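Local coordinates for protein putative L-alanine-DL-glutamate epimerase (Burkholderia xenovorans, PDB 3GO2) that probably acts as a magnesium-dependent racemase or epimerase of the mandelate racemase/muconate lactonizing enzyme family, at residues I31-S43 with P317-N329. Sequence-based numbering, arbitrary orientation.
Sequences IVGWSEFDEGFGS and PHNFYGHLCTMIN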
ATOM      1  N   ILE A  31      31.916  22.740 -37.955  1.00 19.16           N
ATOM      2  CA  ILE A  31      30.505  22.353 -37.904  1.00 19.23           C
ATOM      3  C   ILE A  31      29.829  23.181 -36.819  1.00 17.15           C
ATOM      4  O   ILE A  31      30.409  23.376 -35.748  1.00 17.53           O
ATOM      5  CB  ILE A  31      30.335  20.858 -37.548  1.00 19.57           C
ATOM      6  CG1 ILE A  31      30.948  19.958 -38.631  1.00 22.96           C
ATOM      7  CG2 ILE A  31      28.846  20.524 -37.345  1.00 19.65           C
ATOM      8  CD1 ILE A  31      30.124  19.843 -39.842  1.00 23.35           C
ATOM      9  N   VAL A  32      28.617  23.675 -37.115  1.00 16.06           N
ATOM     10  CA  VAL A  32      27.839  24.447 -36.161  1.00 15.95           C
ATOM     11  C   VAL A  32      26.568  23.687 -35.810  1.00 15.04           C
ATOM     12  O   VAL A  32      25.782  23.354 -36.696  1.00 16.55           O
ATOM     13  CB  VAL A  32      27.471  25.828 -36.694  1.00 16.26           C
ATOM     14  CG1 VAL A  32      26.585  26.577 -35.720  1.00 16.63           C
ATOM     15  CG2 VAL A  32      28.754  26.625 -37.016  1.00 16.95           C
ATOM     16  N   GLY A  33      26.409  23.394 -34.520  1.00 14.94           N
ATOM     17  CA  GLY A  33      25.187  22.805 -33.985  1.00 13.99           C
ATOM     18  C   GLY A  33      24.365  23.895 -33.300  1.00 14.51           C
ATOM     19  O   GLY A  33      24.910  24.762 -32.601  1.00 14.90           O
ATOM     20  N   TRP A  34      23.048  23.819 -33.498  1.00 13.54           N
ATOM     21  CA  TRP A  34      22.103  24.784 -32.969  1.00 13.52           C
ATOM     22  C   TRP A  34      21.012  24.128 -32.149  1.00 13.64           C
ATOM     23  O   TRP A  34      20.572  23.000 -32.445  1.00 13.49           O
ATOM     24  CB  TRP A  34      21.371  25.472 -34.119  1.00 14.13           C
ATOM     25  CG  TRP A  34      22.174  26.422 -34.962  1.00 15.52           C
ATOM     26  CD1 TRP A  34      22.736  26.166 -36.191  1.00 14.21           C
ATOM     27  CD2 TRP A  34      22.448  27.789 -34.674  1.00 16.02           C
ATOM     28  NE1 TRP A  34      23.345  27.294 -36.673  1.00 16.87           N
ATOM     29  CE2 TRP A  34      23.188  28.301 -35.755  1.00 15.20           C
ATOM     30  CE3 TRP A  34      22.157  28.626 -33.597  1.00 15.65           C
ATOM     31  CZ2 TRP A  34      23.622  29.613 -35.790  1.00 17.32           C
ATOM     32  CZ3 TRP A  34      22.593  29.935 -33.638  1.00 17.54           C
ATOM     33  CH2 TRP A  34      23.312  30.411 -34.733  1.00 17.97           C
ATOM     34  N   SER A  35      20.584  24.840 -31.117  1.00 13.18           N
ATOM     35  CA  SER A  35      19.293  24.545 -30.483  1.00 13.31           C
ATOM     36  C   SER A  35      18.540  25.830 -30.234  1.00 13.35           C
ATOM     37  O   SER A  35      19.081  26.933 -30.377  1.00 12.73           O
ATOM     38  CB  SER A  35      19.509  23.798 -29.155  1.00 13.29           C
ATOM     39  OG  SER A  35      20.099  24.656 -28.190  1.00 14.18           O
ATOM     40  N   GLU A  36      17.279  25.686 -29.866  1.00 13.98           N
ATOM     41  CA  GLU A  36      16.447  26.819 -29.476  1.00 14.20           C
ATOM     42  C   GLU A  36      15.995  26.534 -28.052  1.00 14.54           C
ATOM     43  O   GLU A  36      15.782  25.386 -27.711  1.00 14.89           O
ATOM     44  CB  GLU A  36      15.287  27.034 -30.442  1.00 15.22           C
ATOM     45  CG  GLU A  36      14.380  28.208 -30.052  1.00 14.68           C
ATOM     46  CD  GLU A  36      13.238  28.440 -31.028  1.00 17.35           C
ATOM     47  OE1 GLU A  36      13.271  27.877 -32.124  1.00 15.47           O
ATOM     48  OE2 GLU A  36      12.302  29.209 -30.676  1.00 17.09           O
ATOM     49  N   PHE A  37      15.961  27.557 -27.210  1.00 14.50           N
ATOM     50  CA  PHE A  37      15.439  27.448 -25.837  1.00 14.62           C
ATOM     51  C   PHE A  37      14.583  28.679 -25.502  1.00 14.99           C
ATOM     52  O   PHE A  37      14.451  29.591 -26.302  1.00 14.25           O
ATOM     53  CB  PHE A  37      16.572  27.218 -24.823  1.00 14.81           C
ATOM     54  CG  PHE A  37      17.515  28.378 -24.632  1.00 14.57           C
ATOM     55  CD1 PHE A  37      17.355  29.280 -23.570  1.00 15.24           C
ATOM     56  CD2 PHE A  37      18.569  28.565 -25.490  1.00 13.96           C
ATOM     57  CE1 PHE A  37      18.265  30.319 -23.367  1.00 15.89           C
ATOM     58  CE2 PHE A  37      19.458  29.621 -25.312  1.00 15.21           C
ATOM     59  CZ  PHE A  37      19.292  30.510 -24.260  1.00 15.95           C
ATOM     60  N   ASP A  38      13.985  28.692 -24.315  1.00 15.20           N
ATOM     61  CA  ASP A  38      13.011  29.687 -23.935  1.00 16.49           C
ATOM     62  C   ASP A  38      13.228  30.128 -22.497  1.00 16.78           C
ATOM     63  O   ASP A  38      13.580  29.306 -21.636  1.00 16.72           O
ATOM     64  CB  ASP A  38      11.621  29.077 -24.114  1.00 16.95           C
ATOM     65  CG  ASP A  38      10.526  29.945 -23.576  1.00 19.51           C
ATOM     66  OD1 ASP A  38      10.065  30.825 -24.341  1.00 22.92           O
ATOM     67  OD2 ASP A  38      10.119  29.726 -22.405  1.00 21.25           O
ATOM     68  N   GLU A  39      13.011  31.413 -22.245  1.00 17.68           N
ATOM     69  CA  GLU A  39      12.981  31.941 -20.875  1.00 17.72           C
ATOM     70  C   GLU A  39      11.609  32.501 -20.498  1.00 17.81           C
ATOM     71  O   GLU A  39      11.319  32.694 -19.307  1.00 18.35           O
ATOM     72  CB  GLU A  39      14.011  33.035 -20.691  1.00 18.01           C
ATOM     73  CG  GLU A  39      15.437  32.528 -20.736  1.00 20.06           C
ATOM     74  CD  GLU A  39      16.461  33.563 -20.408  1.00 23.28           C
ATOM     75  OE1 GLU A  39      16.087  34.729 -20.200  1.00 29.33           O
ATOM     76  OE2 GLU A  39      17.653  33.205 -20.363  1.00 22.39           O
ATOM     77  N   GLY A  40      10.778  32.764 -21.499  1.00 18.85           N
ATOM     78  CA  GLY A  40       9.433  33.328 -21.272  1.00 18.98           C
ATOM     79  C   GLY A  40       8.432  32.512 -20.476  1.00 19.65           C
ATOM     80  O   GLY A  40       7.626  33.090 -19.736  1.00 20.62           O
ATOM     81  N   PHE A  41       8.470  31.190 -20.617  1.00 19.48           N
ATOM     82  CA  PHE A  41       7.526  30.303 -19.928  1.00 18.95           C
ATOM     83  C   PHE A  41       8.028  30.005 -18.521  1.00 18.95           C
ATOM     84  O   PHE A  41       8.309  28.861 -18.165  1.00 19.50           O
ATOM     85  CB  PHE A  41       7.305  29.025 -20.725  1.00 19.56           C
ATOM     86  CG  PHE A  41       6.042  28.267 -20.350  1.00 19.70           C
ATOM     87  CD1 PHE A  41       4.806  28.894 -20.383  1.00 19.91           C
ATOM     88  CD2 PHE A  41       6.091  26.913 -20.035  1.00 20.56           C
ATOM     89  CE1 PHE A  41       3.646  28.210 -20.051  1.00 21.42           C
ATOM     90  CE2 PHE A  41       4.928  26.216 -19.716  1.00 21.12           C
ATOM     91  CZ  PHE A  41       3.701  26.881 -19.724  1.00 21.47           C
ATOM     92  N   GLY A  42       8.136  31.062 -17.737  1.00 18.31           N
ATOM     93  CA  GLY A  42       8.430  30.953 -16.312  1.00 17.87           C
ATOM     94  C   GLY A  42       9.866  30.602 -15.998  1.00 17.09           C
ATOM     95  O   GLY A  42      10.149  30.126 -14.892  1.00 17.20           O
ATOM     96  N   SER A  43      10.781  30.902 -16.927  1.00 15.77           N
ATOM     97  CA  SER A  43      12.136  30.358 -16.852  1.00 15.48           C
ATOM     98  C   SER A  43      13.245  31.413 -16.972  1.00 15.56           C
ATOM     99  O   SER A  43      14.142  31.284 -17.803  1.00 15.47           O
ATOM    100  CB  SER A  43      12.310  29.281 -17.938  1.00 14.38           C
ATOM    101  OG  SER A  43      11.363  28.241 -17.820  1.00 13.85           O
ATOM    102  N   PRO A 317       5.138  15.739 -27.742  1.00 13.37           N
ATOM    103  CA  PRO A 317       6.043  16.866 -27.468  1.00 14.16           C
ATOM    104  C   PRO A 317       5.341  18.167 -27.149  1.00 13.86           C
ATOM    105  O   PRO A 317       4.236  18.435 -27.658  1.00 14.21           O
ATOM    106  CB  PRO A 317       6.811  17.045 -28.785  1.00 14.36           C
ATOM    107  CG  PRO A 317       6.421  15.977 -29.635  1.00 16.42           C
ATOM    108  CD  PRO A 317       5.299  15.208 -29.101  1.00 14.27           C
ATOM    109  N   HIS A 318       5.980  18.956 -26.281  1.00 13.43           N
ATOM    110  CA  HIS A 318       5.585  20.322 -26.001  1.00 13.68           C
ATOM    111  C   HIS A 318       6.309  21.203 -27.023  1.00 13.72           C
ATOM    112  O   HIS A 318       7.545  21.252 -27.078  1.00 14.47           O
ATOM    113  CB  HIS A 318       5.997  20.673 -24.587  1.00 13.72           C
ATOM    114  CG  HIS A 318       5.455  21.965 -24.098  1.00 13.93           C
ATOM    115  ND1 HIS A 318       6.045  22.658 -23.067  1.00 15.82           N
ATOM    116  CD2 HIS A 318       4.341  22.664 -24.439  1.00 14.78           C
ATOM    117  CE1 HIS A 318       5.320  23.723 -22.789  1.00 16.99           C
ATOM    118  NE2 HIS A 318       4.291  23.763 -23.616  1.00 16.56           N
ATOM    119  N   ASN A 319       5.543  21.896 -27.853  1.00 14.32           N
ATOM    120  CA  ASN A 319       6.137  22.603 -28.974  1.00 13.95           C
ATOM    121  C   ASN A 319       5.337  23.839 -29.301  1.00 14.94           C
ATOM    122  O   ASN A 319       4.311  23.740 -29.961  1.00 14.30           O
ATOM    123  CB  ASN A 319       6.176  21.672 -30.186  1.00 14.31           C
ATOM    124  CG  ASN A 319       6.870  22.293 -31.367  1.00 14.67           C
ATOM    125  OD1 ASN A 319       7.987  22.769 -31.243  1.00 16.51           O
ATOM    126  ND2 ASN A 319       6.201  22.312 -32.514  1.00 13.33           N
ATOM    127  N   PHE A 320       5.808  24.991 -28.835  1.00 15.38           N
ATOM    128  CA  PHE A 320       5.074  26.246 -29.009  1.00 15.81           C
ATOM    129  C   PHE A 320       6.014  27.454 -29.148  1.00 15.65           C
ATOM    130  O   PHE A 320       5.706  28.576 -28.740  1.00 15.72           O
ATOM    131  CB  PHE A 320       4.023  26.414 -27.898  1.00 16.35           C
ATOM    132  CG  PHE A 320       4.569  26.833 -26.569  1.00 17.36           C
ATOM    133  CD1 PHE A 320       4.266  28.100 -26.046  1.00 19.80           C
ATOM    134  CD2 PHE A 320       5.383  25.989 -25.830  1.00 19.23           C
ATOM    135  CE1 PHE A 320       4.771  28.483 -24.803  1.00 21.26           C
ATOM    136  CE2 PHE A 320       5.888  26.390 -24.601  1.00 21.30           C
ATOM    137  CZ  PHE A 320       5.595  27.622 -24.103  1.00 21.63           C
ATOM    138  N   TYR A 321       7.157  27.205 -29.773  1.00 15.83           N
ATOM    139  CA  TYR A 321       8.210  28.188 -29.892  1.00 16.28           C
ATOM    140  C   TYR A 321       8.452  28.437 -31.390  1.00 16.19           C
ATOM    141  O   TYR A 321       7.508  28.433 -32.192  1.00 15.77           O
ATOM    142  CB  TYR A 321       9.463  27.632 -29.216  1.00 17.27           C
ATOM    143  CG  TYR A 321       9.261  26.958 -27.854  1.00 20.54           C
ATOM    144  CD1 TYR A 321       9.226  27.721 -26.690  1.00 22.82           C
ATOM    145  CD2 TYR A 321       9.164  25.548 -27.742  1.00 22.73           C
ATOM    146  CE1 TYR A 321       9.084  27.109 -25.398  1.00 23.41           C
ATOM    147  CE2 TYR A 321       9.000  24.908 -26.468  1.00 23.12           C
ATOM    148  CZ  TYR A 321       8.972  25.709 -25.303  1.00 24.88           C
ATOM    149  OH  TYR A 321       8.845  25.139 -24.036  1.00 22.37           O
ATOM    150  N   GLY A 322       9.710  28.623 -31.784  1.00 16.29           N
ATOM    151  CA  GLY A 322      10.038  28.911 -33.176  1.00 15.49           C
ATOM    152  C   GLY A 322      10.217  27.675 -34.037  1.00 15.56           C
ATOM    153  O   GLY A 322      10.061  26.533 -33.579  1.00 14.63           O
ATOM    154  N   HIS A 323      10.569  27.896 -35.303  1.00 14.74           N
ATOM    155  CA  HIS A 323      10.710  26.768 -36.240  1.00 15.15           C
ATOM    156  C   HIS A 323      11.762  25.774 -35.816  1.00 13.56           C
ATOM    157  O   HIS A 323      11.619  24.595 -36.080  1.00 13.90           O
ATOM    158  CB  HIS A 323      11.064  27.231 -37.662  1.00 15.46           C
ATOM    159  CG  HIS A 323       9.931  27.854 -38.407  1.00 16.80           C
ATOM    160  ND1 HIS A 323       8.605  27.659 -38.076  1.00 16.80           N
ATOM    161  CD2 HIS A 323       9.933  28.670 -39.492  1.00 19.49           C
ATOM    162  CE1 HIS A 323       7.843  28.313 -38.932  1.00 17.36           C
ATOM    163  NE2 HIS A 323       8.625  28.936 -39.801  1.00 17.35           N
ATOM    164  N   LEU A 324      12.860  26.220 -35.213  1.00 13.33           N
ATOM    165  CA  LEU A 324      13.889  25.256 -34.810  1.00 13.07           C
ATOM    166  C   LEU A 324      13.353  24.289 -33.741  1.00 13.36           C
ATOM    167  O   LEU A 324      13.618  23.084 -33.807  1.00 14.15           O
ATOM    168  CB  LEU A 324      15.173  25.942 -34.374  1.00 13.60           C
ATOM    169  CG  LEU A 324      16.295  25.039 -33.869  1.00 13.14           C
ATOM    170  CD1 LEU A 324      16.598  23.908 -34.851  1.00 14.58           C
ATOM    171  CD2 LEU A 324      17.562  25.848 -33.599  1.00 14.45           C
ATOM    172  N   CYS A 325      12.589  24.792 -32.785  1.00 13.73           N
ATOM    173  CA  CYS A 325      11.944  23.897 -31.811  1.00 13.76           C
ATOM    174  C   CYS A 325      11.040  22.891 -32.500  1.00 13.72           C
ATOM    175  O   CYS A 325      10.992  21.726 -32.097  1.00 13.57           O
ATOM    176  CB  CYS A 325      11.160  24.666 -30.768  1.00 13.80           C
ATOM    177  SG  CYS A 325      12.228  25.540 -29.595  1.00 17.28           S
ATOM    178  N   THR A 326      10.317  23.323 -33.531  1.00 13.68           N
ATOM    179  CA  THR A 326       9.452  22.393 -34.256  1.00 13.50           C
ATOM    180  C   THR A 326      10.269  21.296 -34.905  1.00 14.00           C
ATOM    181  O   THR A 326       9.886  20.104 -34.857  1.00 14.14           O
ATOM    182  CB  THR A 326       8.595  23.125 -35.320  1.00 12.68           C
ATOM    183  OG1 THR A 326       7.711  24.034 -34.663  1.00 13.05           O
ATOM    184  CG2 THR A 326       7.758  22.131 -36.132  1.00 13.64           C
ATOM    185  N   MET A 327      11.410  21.668 -35.495  1.00 14.48           N
ATOM    186  CA  MET A 327      12.253  20.668 -36.164  1.00 14.85           C
ATOM    187  C   MET A 327      12.936  19.750 -35.127  1.00 14.42           C
ATOM    188  O   MET A 327      13.079  18.562 -35.356  1.00 14.46           O
ATOM    189  CB  MET A 327      13.242  21.336 -37.108  1.00 14.60           C
ATOM    190  CG  MET A 327      12.585  22.090 -38.228  1.00 15.54           C
ATOM    191  SD  MET A 327      11.437  21.112 -39.275  1.00  9.09           S
ATOM    192  CE  MET A 327      11.816  21.862 -40.912  1.00 17.95           C
ATOM    193  N   ILE A 328      13.291  20.283 -33.969  1.00 13.92           N
ATOM    194  CA  ILE A 328      13.845  19.440 -32.900  1.00 13.11           C
ATOM    195  C   ILE A 328      12.832  18.358 -32.529  1.00 13.42           C
ATOM    196  O   ILE A 328      13.134  17.149 -32.503  1.00 13.00           O
ATOM    197  CB  ILE A 328      14.230  20.310 -31.677  1.00 12.82           C
ATOM    198  CG1 ILE A 328      15.447  21.151 -32.025  1.00 13.33           C
ATOM    199  CG2 ILE A 328      14.586  19.467 -30.429  1.00 13.46           C
ATOM    200  CD1 ILE A 328      15.760  22.239 -30.993  1.00 12.37           C
ATOM    201  N   ASN A 329      11.616  18.818 -32.265  1.00 13.22           N
ATOM    202  CA  ASN A 329      10.517  17.940 -31.884  1.00 13.12           C
ATOM    203  C   ASN A 329      10.120  16.979 -32.996  1.00 14.23           C
ATOM    204  O   ASN A 329       9.734  15.833 -32.726  1.00 13.51           O
ATOM    205  CB  ASN A 329       9.342  18.778 -31.407  1.00 13.23           C
ATOM    206  CG  ASN A 329       9.529  19.283 -29.998  1.00 13.14           C
ATOM    207  OD1 ASN A 329       9.810  18.496 -29.085  1.00 15.11           O
ATOM    208  ND2 ASN A 329       9.410  20.592 -29.805  1.00 14.74           N
TER
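Glu36 reaches from strand 32-37 to the start of helix 323-335 and takes two backbone N-H groups with its carboxylate. Glu36 OE2 accepts from Gly322 N at 2.9 Å on the syn side, somewhat out of the carboxylate plane, and Gly322 is the N-cap residue. Glu36 OE1 accepts from Cys325 N at 3.2 Å, from 50° above that plane. With CG anti to the backbone N (chi1 179°), the extended chain carries the carboxylate to the N-terminal end of the helix. The helix dipole would probably favour its negative charge. Cys325 SG lies 3.4 Å from Glu36 CD, and Leu324 CD2 rests on the backbone of Ser35. Glu36 N is buried here without a partner.

Asp38 CB lies 3.5 Å from Tyr321 CE1, while Asp38 OD2 accepts from Phe41 N in an Asx motif. Tyr321 OH and His318 ND1 both hydrogen-bond to Asp292 OD1. Phe320 puts its CZ edge over one face of Phe41, near CG, with planes at 76°. The edge of His318, beside the magnesium ligand Glu269, is turned toward the face of Phe41, offset. Pro78 of a second subunit also packs on Phe41.

Here the N-terminal capping domain, through strand 32-37 beside strand 19-27, meets the barrel domain after strand 314-317, close to the magnesium site.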